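Local coordinates for protein Cfl (Pectobacterium brasiliense, PDB 7A9J) that probably activates carboxylic acids with ATP as a ligase of the AMP-binding enzyme family, and binds a coronafacic-acid-like indene carboxylate in its pocket, at residues 176-181 and 201-206; 197-202 and 387-392. The protein carries 1 engineered substitution. One frame throughout, in Å; residues are numbered along the deposited sequence.

In the fold
Strand 198-202 serves both contacts, ending at its C-terminal side in the helix start of interaction 1 and pairing through its first residues, 198-200, with strand 388-390 in interaction 2. The two centres lie 14 Å apart, on the same side of the chain's centre. Interaction 1 is partly buried: an exposed loop at 176-181 meets the first turn of helix 203-214 through one backbone hydrogen bond and a few side-chain contacts, burying 240 Å². Interaction 2 is buried and larger, 420 Å², with three backbone hydrogen bonds and apolar packing within an antiparallel sheet. Ser202 belongs to both, and Thr205 OG1 packs 3.8 Å from Ile387 CD1 where they touch.

Interaction 1: 176-181 and 201-206; sequences DNIYTD and YSQKTL
Thr180 and Lys204 supply the hydrogen bond between the loop 176-181 and the start of helix 203-214: Lys204 N donates to Thr180 O over 2.9 Å. The N-H...O angle of 148° shows a moderately bent bond, and the donor sits somewhat out of the carbonyl plane. The same carbonyl oxygen lies against CB of the N-cap Ser202 and of the first two helical residues, Gln203 and Lys204. Lys204 NZ leads away and forms a salt bridge with Asp208.

Van der Waals contact comes mainly from Ile178 and Gln203, whose side chains cross at about a right angle. The CG2 methyl of Ile178 is set against the amide end of Gln203, with CG2 to NE2 at 3.3 Å. Gln203 reaches it by bending at chi2 (-86°), while its CG rests 3.7 Å from Tyr179 O. Separately, Thr180 CB approaches Lys204 CB at 4.1 Å.

Within 201-206, two reciprocal bonds fix the helix start. Thr205 N donates to Ser202 OG at 3.0 Å, nearly straight at 168°, and Ser202 N donates to Thr205 OG1 at 2.9 Å. This is a capping box, with Ser202 as N-cap at a strand-to-helix junction.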
loop_
_atom_site.group_PDB
_atom_site.type_symbol
_atom_site.label_atom_id
_atom_site.label_comp_id
_atom_site.label_asym_id
_atom_site.label_seq_id
_atom_site.Cartn_x
_atom_site.Cartn_y
_atom_site.Cartn_z
ATOM N N ASP A 176 21.760 11.798 21.782
ATOM C CA ASP A 176 21.868 11.492 20.346
ATOM C C ASP A 176 21.792 12.792 19.555
ATOM O O ASP A 176 20.982 13.666 19.869
ATOM C CB ASP A 176 20.756 10.547 19.869
ATOM C CG ASP A 176 20.794 9.203 20.586
ATOM O OD1 ASP A 176 21.749 8.426 20.333
ATOM O OD2 ASP A 176 19.900 8.964 21.438
ATOM N N ASN A 177 22.654 12.943 18.553
ATOM C CA ASN A 177 22.615 14.127 17.693
ATOM C C ASN A 177 22.166 13.689 16.305
ATOM O O ASN A 177 22.958 13.140 15.528
ATOM C CB ASN A 177 23.962 14.818 17.667
ATOM C CG ASN A 177 24.340 15.312 19.027
ATOM O OD1 ASN A 177 23.557 16.022 19.670
ATOM N ND2 ASN A 177 25.494 14.881 19.517
ATOM N N ILE A 178 20.889 13.908 16.021
ATOM C CA ILE A 178 20.234 13.462 14.777
ATOM C C ILE A 178 19.929 14.708 13.962
ATOM O O ILE A 178 19.365 15.664 14.497
ATOM C CB ILE A 178 18.926 12.687 15.045
ATOM C CG1 ILE A 178 19.113 11.496 15.997
ATOM C CG2 ILE A 178 18.279 12.224 13.736
ATOM C CD1 ILE A 178 20.195 10.568 15.643
ATOM N N TYR A 179 20.305 14.713 12.671
ATOM C CA TYR A 179 20.116 15.867 11.797
ATOM C C TYR A 179 19.225 15.466 10.636
ATOM O O TYR A 179 19.198 14.302 10.254
ATOM C CB TYR A 179 21.452 16.394 11.256
ATOM C CG TYR A 179 22.353 16.824 12.374
ATOM C CD1 TYR A 179 22.201 18.064 12.944
ATOM C CD2 TYR A 179 23.312 15.955 12.911
ATOM C CE1 TYR A 179 23.008 18.461 14.012
ATOM C CE2 TYR A 179 24.102 16.346 13.960
ATOM C CZ TYR A 179 23.943 17.601 14.503
ATOM O OH TYR A 179 24.735 18.003 15.552
ATOM N N THR A 180 18.411 16.395 10.143
ATOM C CA THR A 180 17.363 15.945 9.221
ATOM C C THR A 180 17.915 15.489 7.877
ATOM O O THR A 180 17.271 14.669 7.221
ATOM C CB THR A 180 16.304 17.023 9.011
ATOM O OG1 THR A 180 16.945 18.190 8.492
ATOM C CG2 THR A 180 15.676 17.375 10.340
ATOM N N ASP A 181 19.123 15.914 7.490
ATOM C CA ASP A 181 19.656 15.416 6.223
ATOM C C ASP A 181 20.259 14.008 6.320
ATOM O O ASP A 181 20.612 13.421 5.276
ATOM C CB ASP A 181 20.702 16.409 5.681
ATOM C CG ASP A 181 21.801 16.695 6.675
ATOM O OD1 ASP A 181 22.968 16.541 6.302
ATOM O OD2 ASP A 181 21.498 17.086 7.824
ATOM N N TYR A 201 15.790 7.062 2.231
ATOM C CA TYR A 201 15.070 8.145 2.919
ATOM C C TYR A 201 15.997 8.791 3.932
ATOM O O TYR A 201 16.650 8.075 4.702
ATOM C CB TYR A 201 13.912 7.601 3.725
ATOM C CG TYR A 201 12.683 7.271 2.923
ATOM C CD1 TYR A 201 12.746 6.454 1.808
ATOM C CD2 TYR A 201 11.441 7.709 3.378
ATOM C CE1 TYR A 201 11.606 6.155 1.079
ATOM C CE2 TYR A 201 10.274 7.380 2.689
ATOM C CZ TYR A 201 10.362 6.576 1.573
ATOM O OH TYR A 201 9.211 6.208 0.872
ATOM N N SER A 202 16.040 10.128 3.946
ATOM C CA SER A 202 16.605 10.823 5.095
ATOM C C SER A 202 15.555 10.988 6.194
ATOM O O SER A 202 14.378 10.636 6.033
ATOM C CB SER A 202 17.154 12.186 4.678
ATOM O OG SER A 202 16.061 13.020 4.317
ATOM N N GLN A 203 16.036 11.446 7.367
ATOM C CA GLN A 203 15.117 11.902 8.404
ATOM C C GLN A 203 14.080 12.864 7.827
ATOM O O GLN A 203 12.878 12.743 8.127
ATOM C CB GLN A 203 15.902 12.525 9.569
ATOM C CG GLN A 203 16.810 11.508 10.292
ATOM C CD GLN A 203 16.071 10.735 11.395
ATOM O OE1 GLN A 203 14.924 11.023 11.701
ATOM N NE2 GLN A 203 16.773 9.770 12.029
ATOM N N LYS A 204 14.516 13.801 6.977
ATOM C CA LYS A 204 13.582 14.733 6.351
ATOM C C LYS A 204 12.604 14.041 5.395
ATOM O O LYS A 204 11.415 14.393 5.393
ATOM C CB LYS A 204 14.330 15.843 5.605
ATOM C CG LYS A 204 13.376 16.934 5.086
ATOM C CD LYS A 204 14.154 18.111 4.432
ATOM C CE LYS A 204 13.232 19.305 4.098
ATOM N NZ LYS A 204 11.988 18.947 3.365
ATOM N N THR A 205 13.082 13.113 4.530
ATOM C CA THR A 205 12.131 12.367 3.704
ATOM C C THR A 205 11.022 11.771 4.555
ATOM O O THR A 205 9.821 11.849 4.215
ATOM C CB THR A 205 12.795 11.199 2.953
ATOM O OG1 THR A 205 14.037 11.601 2.373
ATOM C CG2 THR A 205 11.858 10.762 1.782
ATOM N N LEU A 206 11.405 11.178 5.688
ATOM C CA LEU A 206 10.408 10.518 6.500
ATOM C C LEU A 206 9.441 11.530 7.135
ATOM O O LEU A 206 8.233 11.276 7.182
ATOM C CB LEU A 206 11.144 9.695 7.557
ATOM C CG LEU A 206 10.363 8.616 8.235
ATOM C CD1 LEU A 206 9.860 7.589 7.217
ATOM C CD2 LEU A 206 11.360 7.977 9.249
#

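Interaction 2: 197-202 and 387-392; sequences KGIVYS and IGIWNG
Trp390 N donates to Gly198 O over 2.7 Å, lying in the carbonyl plane with an N-H...O angle of 166°. Two more backbone bonds follow: Val200 N to Gly388 O at 3.0 Å, its donor tilted 23° from the carbonyl plane, and Ile387 N to Val200 O at 2.8 Å. With Gly198 and Trp390 as a hydrogen-bonded pair and Ile199 and Ile389 as a non-hydrogen-bonded one, these three bonds make strands 198-202 and 388-390 the central neighbours of a four-stranded antiparallel sheet. Gly198 O also receives a CA-H...O contact from Ile389 CA at 3.3 Å.

Side chains pack on both faces. On one, Ile199 CD1 touches Ile389 CG1 at 3.7 Å, and Ile389 CD1 extends to the CD and NZ of Lys197, whose ammonium forms a salt bridge with Glu338. On the other, Val200 CG2 meets Trp390 CB at 3.8 Å. With CG anti to the backbone N (chi1 174°), the indole of Trp390 is carried away from 197-202, where NE1 bonds to His117 O and the ring makes a cation-pi contact with Arg74.

Strand 183-188 lies along the far edge of 198-202, and strand 395-397 along that of 388-390. At the C-terminal end of strand 198-202, just before the helix begins, Ile387 folds over Ser202, with CD1 3.6 Å from Ser202 OG and CG1 beside Ser202 N.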
loop_
_atom_site.group_PDB
_atom_site.type_symbol
_atom_site.label_atom_id
_atom_site.label_comp_id
_atom_site.label_asym_id
_atom_site.label_seq_id
_atom_site.Cartn_x
_atom_site.Cartn_y
_atom_site.Cartn_z
ATOM N N LYS A 197 16.027 -2.169 -5.863
ATOM C CA LYS A 197 16.450 -0.785 -5.760
ATOM C C LYS A 197 16.214 -0.330 -4.333
ATOM O O LYS A 197 15.064 -0.327 -3.858
ATOM C CB LYS A 197 15.693 0.121 -6.736
ATOM C CG LYS A 197 15.859 -0.169 -8.229
ATOM C CD LYS A 197 15.225 1.005 -8.977
ATOM C CE LYS A 197 13.899 1.426 -8.287
ATOM N NZ LYS A 197 13.466 2.856 -8.473
ATOM N N GLY A 198 17.299 0.024 -3.640
ATOM C CA GLY A 198 17.177 0.491 -2.278
ATOM C C GLY A 198 16.906 1.978 -2.260
ATOM O O GLY A 198 17.816 2.762 -2.477
ATOM N N ILE A 199 15.668 2.370 -1.990
ATOM C CA ILE A 199 15.308 3.783 -1.998
ATOM C C ILE A 199 15.685 4.367 -0.647
ATOM O O ILE A 199 15.267 3.875 0.399
ATOM C CB ILE A 199 13.814 3.980 -2.274
ATOM C CG1 ILE A 199 13.423 3.285 -3.593
ATOM C CG2 ILE A 199 13.477 5.450 -2.277
ATOM C CD1 ILE A 199 14.218 3.766 -4.784
ATOM N N VAL A 200 16.503 5.403 -0.669
ATOM C CA VAL A 200 17.088 5.937 0.554
ATOM C C VAL A 200 16.254 7.124 0.997
ATOM O O VAL A 200 16.074 8.080 0.239
ATOM C CB VAL A 200 18.556 6.336 0.341
ATOM C CG1 VAL A 200 19.151 6.885 1.668
ATOM C CG2 VAL A 200 19.331 5.095 -0.139
ATOM N N TYR A 201 15.790 7.062 2.231
ATOM C CA TYR A 201 15.070 8.145 2.919
ATOM C C TYR A 201 15.997 8.791 3.932
ATOM O O TYR A 201 16.650 8.075 4.702
ATOM C CB TYR A 201 13.912 7.601 3.725
ATOM C CG TYR A 201 12.683 7.271 2.923
ATOM C CD1 TYR A 201 12.746 6.454 1.808
ATOM C CD2 TYR A 201 11.441 7.709 3.378
ATOM C CE1 TYR A 201 11.606 6.155 1.079
ATOM C CE2 TYR A 201 10.274 7.380 2.689
ATOM C CZ TYR A 201 10.362 6.576 1.573
ATOM O OH TYR A 201 9.211 6.208 0.872
ATOM N N SER A 202 16.040 10.128 3.946
ATOM C CA SER A 202 16.605 10.823 5.095
ATOM C C SER A 202 15.555 10.988 6.194
ATOM O O SER A 202 14.378 10.636 6.033
ATOM C CB SER A 202 17.154 12.186 4.678
ATOM O OG SER A 202 16.061 13.020 4.317
ATOM N N ILE A 387 16.485 10.472 -1.211
ATOM C CA ILE A 387 17.840 10.947 -1.379
ATOM C C ILE A 387 18.467 10.352 -2.623
ATOM O O ILE A 387 19.331 10.974 -3.244
ATOM C CB ILE A 387 18.687 10.582 -0.141
ATOM C CG1 ILE A 387 18.023 11.109 1.136
ATOM C CG2 ILE A 387 20.077 11.042 -0.306
ATOM C CD1 ILE A 387 17.451 12.524 1.012
ATOM N N GLY A 388 18.085 9.141 -2.981
ATOM C CA GLY A 388 18.797 8.434 -4.023
ATOM C C GLY A 388 18.569 6.941 -3.882
ATOM O O GLY A 388 17.690 6.484 -3.158
ATOM N N ILE A 389 19.346 6.192 -4.641
ATOM C CA ILE A 389 19.212 4.748 -4.664
ATOM C C ILE A 389 20.509 4.147 -4.184
ATOM O O ILE A 389 21.593 4.473 -4.700
ATOM C CB ILE A 389 18.841 4.220 -6.070
ATOM C CG1 ILE A 389 17.418 4.674 -6.444
ATOM C CG2 ILE A 389 19.032 2.709 -6.106
ATOM C CD1 ILE A 389 17.015 4.302 -7.882
ATOM N N TRP A 390 20.402 3.273 -3.193
ATOM C CA TRP A 390 21.555 2.574 -2.696
ATOM C C TRP A 390 21.881 1.447 -3.666
ATOM O O TRP A 390 21.029 0.596 -3.927
ATOM C CB TRP A 390 21.255 2.017 -1.304
ATOM C CG TRP A 390 22.333 1.218 -0.849
ATOM C CD1 TRP A 390 22.336 -0.133 -0.687
ATOM C CD2 TRP A 390 23.642 1.670 -0.504
ATOM N NE1 TRP A 390 23.547 -0.549 -0.247
ATOM C CE2 TRP A 390 24.380 0.534 -0.129
ATOM C CE3 TRP A 390 24.266 2.927 -0.481
ATOM C CZ2 TRP A 390 25.711 0.612 0.284
ATOM C CZ3 TRP A 390 25.592 3.004 -0.076
ATOM C CH2 TRP A 390 26.302 1.851 0.296
ATOM N N ASN A 391 23.102 1.415 -4.170
ATOM C CA ASN A 391 23.424 0.475 -5.238
ATOM C C ASN A 391 24.289 -0.655 -4.744
ATOM O O ASN A 391 24.856 -1.397 -5.549
ATOM C CB ASN A 391 24.075 1.206 -6.420
ATOM C CG ASN A 391 25.410 1.866 -6.073
ATOM O OD1 ASN A 391 26.130 1.462 -5.151
ATOM N ND2 ASN A 391 25.752 2.895 -6.845
ATOM N N GLY A 392 24.383 -0.813 -3.426
ATOM C CA GLY A 392 25.293 -1.727 -2.808
ATOM C C GLY A 392 26.564 -1.075 -2.315
ATOM O O GLY A 392 27.112 -1.505 -1.290
#